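Pancreatic lipase related protein 2 (Equus caballus, PDB 1W52) probably hydrolyses ester bonds of galactolipids and triacylglycerols, releasing fatty acids, as a secreted lipase of the alpha/beta hydrolase superfamily. Local coordinates at residues L412-V424 / F435-L449. Sequence-based numbering, arbitrary orientation.
Sequences LSKPQLGASRITV and FCGSGTVQDNVEQSL
The F435 ring meets I422 and V424 with its edge: CG2 of V424 lies in the ring plane, CB of V424 is 3.9 Å from CE2, and CB of I422 sits at the same distance from CD2. The backbone O of I422 also lies at this edge, near the ring plane and 3.0 Å from CD2 of F435. Replacing F435 by an alanine would probably open a gap beside V424 and leave I422 with L449 as its remaining apolar neighbour across the contact. L449 continues the apolar row: chi1 -57° sets CG1 of I422 anti to its carbonyl carbon, where it meets CD2 of L449 at 3.7 Å. Further along, the T440 hydroxyl, set between its own backbone N and carbonyl carbon (chi1 88°), donates a hydrogen bond from OG1 to the backbone O of Q416, approaching from above the carbonyl plane. Beside it the chains close up at G418, whose CA is 3.7 Å from CB of T440. At the outer end the Q416 and Q442 side chains cross, amide planes 76° apart. The contact joins two largely irregular stretches of the PLAT domain, away from the active site: R421 and T423 bond through their backbones to T347 and S345, while strand 435-436 pairs antiparallel with strand 450-451 and C436 forms a disulfide with C452.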
loop_
_atom_site.group_PDB
_atom_site.type_symbol
_atom_site.label_atom_id
_atom_site.label_comp_id
_atom_site.label_asym_id
_atom_site.label_seq_id
_atom_site.Cartn_x
_atom_site.Cartn_y
_atom_site.Cartn_z
ATOM N N LEU A 412 13.373 -14.848 -44.015
ATOM C CA LEU A 412 14.743 -14.596 -44.502
ATOM C C LEU A 412 15.579 -15.930 -44.495
ATOM O O LEU A 412 16.746 -15.938 -44.896
ATOM C CB LEU A 412 15.429 -13.473 -43.693
ATOM C CG LEU A 412 16.802 -12.927 -44.137
ATOM C CD1 LEU A 412 16.881 -12.559 -45.634
ATOM C CD2 LEU A 412 17.160 -11.724 -43.267
ATOM N N SER A 413 14.953 -17.039 -44.064
ATOM C CA SER A 413 15.562 -18.370 -43.976
ATOM C C SER A 413 14.603 -19.345 -43.252
ATOM O O SER A 413 14.001 -20.217 -43.874
ATOM C CB SER A 413 16.908 -18.304 -43.231
ATOM O OG SER A 413 17.315 -19.580 -42.752
ATOM N N LYS A 414 14.456 -19.116 -41.941
ATOM C CA LYS A 414 13.752 -19.960 -40.931
ATOM C C LYS A 414 14.743 -20.722 -40.040
ATOM O O LYS A 414 14.646 -21.952 -39.929
ATOM C CB LYS A 414 12.701 -20.922 -41.528
ATOM C CG LYS A 414 11.403 -20.223 -41.909
ATOM C CD LYS A 414 10.550 -21.033 -42.858
ATOM C CE LYS A 414 10.432 -20.327 -44.201
ATOM N NZ LYS A 414 9.590 -21.066 -45.184
ATOM N N PRO A 415 15.659 -19.996 -39.374
ATOM C CA PRO A 415 16.868 -20.616 -38.789
ATOM C C PRO A 415 16.632 -21.527 -37.571
ATOM O O PRO A 415 15.499 -21.664 -37.105
ATOM C CB PRO A 415 17.736 -19.405 -38.411
ATOM C CG PRO A 415 17.057 -18.226 -39.087
ATOM C CD PRO A 415 15.619 -18.546 -39.091
ATOM N N GLN A 416 17.695 -22.156 -37.077
ATOM C CA GLN A 416 17.573 -23.121 -35.983
ATOM C C GLN A 416 18.031 -22.460 -34.693
ATOM O O GLN A 416 19.179 -22.629 -34.272
ATOM C CB GLN A 416 18.386 -24.384 -36.290
ATOM C CG GLN A 416 18.072 -25.000 -37.665
ATOM C CD GLN A 416 18.248 -26.514 -37.701
ATOM O OE1 GLN A 416 19.364 -27.006 -37.864
ATOM N NE2 GLN A 416 17.147 -27.250 -37.559
ATOM N N LEU A 417 17.116 -21.716 -34.067
ATOM C CA LEU A 417 17.508 -20.674 -33.103
ATOM C C LEU A 417 17.788 -21.132 -31.643
ATOM O O LEU A 417 18.942 -21.049 -31.184
ATOM C CB LEU A 417 16.539 -19.470 -33.163
ATOM C CG LEU A 417 17.270 -18.108 -33.294
ATOM C CD1 LEU A 417 18.052 -17.995 -34.603
ATOM C CD2 LEU A 417 16.341 -16.896 -33.164
ATOM N N GLY A 418 16.766 -21.598 -30.921
ATOM C CA GLY A 418 16.922 -21.991 -29.518
ATOM C C GLY A 418 17.328 -20.900 -28.516
ATOM O O GLY A 418 16.956 -19.730 -28.627
ATOM N N ALA A 419 18.086 -21.291 -27.501
ATOM C CA ALA A 419 18.520 -20.353 -26.478
ATOM C C ALA A 419 19.598 -21.033 -25.682
ATOM O O ALA A 419 19.325 -21.989 -24.937
ATOM C CB ALA A 419 17.380 -19.967 -25.574
ATOM N N SER A 420 20.825 -20.550 -25.883
ATOM C CA SER A 420 22.018 -21.031 -25.177
ATOM C C SER A 420 21.748 -21.137 -23.674
ATOM O O SER A 420 21.890 -22.224 -23.074
ATOM C CB SER A 420 23.204 -20.077 -25.450
ATOM O OG SER A 420 24.369 -20.436 -24.726
ATOM N N ARG A 421 21.341 -20.004 -23.085
ATOM C CA ARG A 421 21.066 -19.924 -21.653
ATOM C C ARG A 421 19.887 -18.983 -21.309
ATOM O O ARG A 421 19.575 -18.044 -22.045
ATOM C CB ARG A 421 22.366 -19.585 -20.882
ATOM C CG ARG A 421 23.480 -20.660 -21.070
ATOM C CD ARG A 421 24.805 -20.421 -20.347
ATOM N NE ARG A 421 25.889 -21.202 -20.955
ATOM C CZ ARG A 421 27.086 -21.419 -20.410
ATOM N NH1 ARG A 421 27.400 -20.922 -19.219
ATOM N NH2 ARG A 421 27.984 -22.146 -21.067
ATOM N N ILE A 422 19.222 -19.322 -20.200
ATOM C CA ILE A 422 18.103 -18.578 -19.607
ATOM C C ILE A 422 18.347 -18.376 -18.091
ATOM O O ILE A 422 17.777 -19.094 -17.254
ATOM C CB ILE A 422 16.746 -19.343 -19.796
ATOM C CG1 ILE A 422 16.464 -19.631 -21.271
ATOM C CG2 ILE A 422 15.566 -18.569 -19.163
ATOM C CD1 ILE A 422 15.161 -20.398 -21.498
ATOM N N THR A 423 19.196 -17.413 -17.733
ATOM C CA THR A 423 19.369 -17.027 -16.328
ATOM C C THR A 423 17.997 -16.668 -15.708
ATOM O O THR A 423 17.406 -15.657 -16.076
ATOM C CB THR A 423 20.348 -15.808 -16.221
ATOM O OG1 THR A 423 21.640 -16.136 -16.749
ATOM C CG2 THR A 423 20.613 -15.437 -14.791
ATOM N N VAL A 424 17.476 -17.506 -14.809
ATOM C CA VAL A 424 16.329 -17.109 -13.970
ATOM C C VAL A 424 16.872 -16.340 -12.730
ATOM O O VAL A 424 18.099 -16.181 -12.596
ATOM C CB VAL A 424 15.442 -18.345 -13.591
ATOM C CG1 VAL A 424 15.042 -18.369 -12.099
ATOM C CG2 VAL A 424 14.236 -18.373 -14.442
ATOM N N PHE A 435 19.814 -22.408 -16.825
ATOM C CA PHE A 435 19.735 -23.645 -17.634
ATOM C C PHE A 435 20.452 -23.621 -19.000
ATOM O O PHE A 435 20.717 -22.557 -19.569
ATOM C CB PHE A 435 18.254 -23.967 -17.849
ATOM C CG PHE A 435 17.360 -23.333 -16.831
ATOM C CD1 PHE A 435 16.807 -24.098 -15.823
ATOM C CD2 PHE A 435 17.087 -21.966 -16.872
ATOM C CE1 PHE A 435 15.996 -23.509 -14.876
ATOM C CE2 PHE A 435 16.287 -21.368 -15.920
ATOM C CZ PHE A 435 15.735 -22.145 -14.915
ATOM N N CYS A 436 20.752 -24.823 -19.501
ATOM C CA CYS A 436 21.401 -25.046 -20.782
ATOM C C CYS A 436 20.396 -25.772 -21.661
ATOM O O CYS A 436 19.857 -26.805 -21.246
ATOM C CB CYS A 436 22.630 -25.943 -20.597
ATOM S SG CYS A 436 23.743 -25.449 -19.259
ATOM N N GLY A 437 20.133 -25.245 -22.857
ATOM C CA GLY A 437 19.231 -25.912 -23.787
ATOM C C GLY A 437 19.933 -26.457 -25.002
ATOM O O GLY A 437 19.406 -26.344 -26.105
ATOM N N SER A 438 21.109 -27.055 -24.811
ATOM C CA SER A 438 21.858 -27.605 -25.938
ATOM C C SER A 438 20.876 -28.421 -26.788
ATOM O O SER A 438 20.374 -29.462 -26.357
ATOM C CB SER A 438 23.101 -28.411 -25.481
ATOM O OG SER A 438 22.898 -29.818 -25.483
ATOM N N GLY A 439 20.551 -27.892 -27.966
ATOM C CA GLY A 439 19.614 -28.538 -28.869
ATOM C C GLY A 439 18.620 -27.535 -29.404
ATOM O O GLY A 439 17.425 -27.620 -29.096
ATOM N N THR A 440 19.128 -26.612 -30.225
ATOM C CA THR A 440 18.389 -25.413 -30.639
ATOM C C THR A 440 17.346 -25.717 -31.717
ATOM O O THR A 440 17.532 -25.389 -32.893
ATOM C CB THR A 440 19.351 -24.243 -31.095
ATOM O OG1 THR A 440 19.663 -24.346 -32.491
ATOM C CG2 THR A 440 20.722 -24.251 -30.373
ATOM N N VAL A 441 16.242 -26.335 -31.294
ATOM C CA VAL A 441 15.124 -26.602 -32.190
ATOM C C VAL A 441 14.615 -25.234 -32.691
ATOM O O VAL A 441 14.606 -24.228 -31.959
ATOM C CB VAL A 441 13.956 -27.472 -31.551
ATOM C CG1 VAL A 441 14.448 -28.836 -31.024
ATOM C CG2 VAL A 441 13.251 -26.708 -30.457
ATOM N N GLN A 442 14.208 -25.238 -33.955
ATOM C CA GLN A 442 13.929 -24.037 -34.734
ATOM C C GLN A 442 12.930 -23.128 -34.031
ATOM O O GLN A 442 13.331 -22.336 -33.174
ATOM C CB GLN A 442 13.435 -24.428 -36.147
ATOM C CG GLN A 442 14.433 -25.251 -36.972
ATOM C CD GLN A 442 13.924 -25.589 -38.361
ATOM O OE1 GLN A 442 12.712 -25.685 -38.585
ATOM N NE2 GLN A 442 14.850 -25.773 -39.298
ATOM N N ASP A 443 11.646 -23.283 -34.381
ATOM C CA ASP A 443 10.571 -22.361 -34.001
ATOM C C ASP A 443 9.458 -23.061 -33.244
ATOM O O ASP A 443 9.342 -24.277 -33.304
ATOM C CB ASP A 443 9.967 -21.684 -35.234
ATOM C CG ASP A 443 9.020 -20.564 -34.868
ATOM O OD1 ASP A 443 7.836 -20.842 -34.601
ATOM O OD2 ASP A 443 9.376 -19.379 -34.790
ATOM N N ASN A 444 8.650 -22.277 -32.533
ATOM C CA ASN A 444 7.419 -22.760 -31.912
ATOM C C ASN A 444 7.614 -24.143 -31.288
ATOM O O ASN A 444 7.128 -25.150 -31.812
ATOM C CB ASN A 444 6.267 -22.778 -32.928
ATOM C CG ASN A 444 5.029 -22.144 -32.393
ATOM O OD1 ASN A 444 4.239 -22.771 -31.700
ATOM N ND2 ASN A 444 4.850 -20.891 -32.703
ATOM N N VAL A 445 8.365 -24.193 -30.192
ATOM C CA VAL A 445 8.553 -25.444 -29.451
ATOM C C VAL A 445 8.440 -25.169 -27.943
ATOM O O VAL A 445 8.464 -24.017 -27.515
ATOM C CB VAL A 445 9.925 -26.135 -29.817
ATOM C CG1 VAL A 445 9.971 -27.598 -29.340
ATOM C CG2 VAL A 445 10.182 -26.084 -31.319
ATOM N N GLU A 446 8.280 -26.219 -27.141
ATOM C CA GLU A 446 8.431 -26.094 -25.694
ATOM C C GLU A 446 9.753 -26.746 -25.215
ATOM O O GLU A 446 9.788 -27.498 -24.215
ATOM C CB GLU A 446 7.190 -26.622 -24.983
ATOM C CG GLU A 446 5.991 -25.717 -25.227
ATOM C CD GLU A 446 4.670 -26.438 -25.083
ATOM O OE1 GLU A 446 4.479 -27.469 -25.759
ATOM O OE2 GLU A 446 3.815 -25.975 -24.300
ATOM N N GLN A 447 10.819 -26.424 -25.974
ATOM C CA GLN A 447 12.238 -26.679 -25.658
ATOM C C GLN A 447 12.528 -26.454 -24.175
ATOM O O GLN A 447 12.933 -25.356 -23.793
ATOM C CB GLN A 447 13.116 -25.742 -26.534
ATOM C CG GLN A 447 14.469 -25.262 -25.956
ATOM C CD GLN A 447 15.043 -24.081 -26.710
ATOM O OE1 GLN A 447 15.964 -23.401 -26.248
ATOM N NE2 GLN A 447 14.508 -23.837 -27.874
ATOM N N SER A 448 12.322 -27.474 -23.336
ATOM C CA SER A 448 12.415 -27.278 -21.882
ATOM C C SER A 448 13.883 -27.244 -21.401
ATOM O O SER A 448 14.458 -28.283 -21.073
ATOM C CB SER A 448 11.602 -28.343 -21.134
ATOM O OG SER A 448 10.324 -28.506 -21.716
ATOM N N LEU A 449 14.492 -26.053 -21.369
ATOM C CA LEU A 449 15.865 -25.901 -20.862
ATOM C C LEU A 449 15.907 -26.407 -19.397
ATOM O O LEU A 449 14.889 -26.321 -18.700
ATOM C CB LEU A 449 16.327 -24.431 -20.984
ATOM C CG LEU A 449 17.270 -24.044 -22.142
ATOM C CD1 LEU A 449 16.529 -23.827 -23.445
ATOM C CD2 LEU A 449 18.131 -22.827 -21.853
#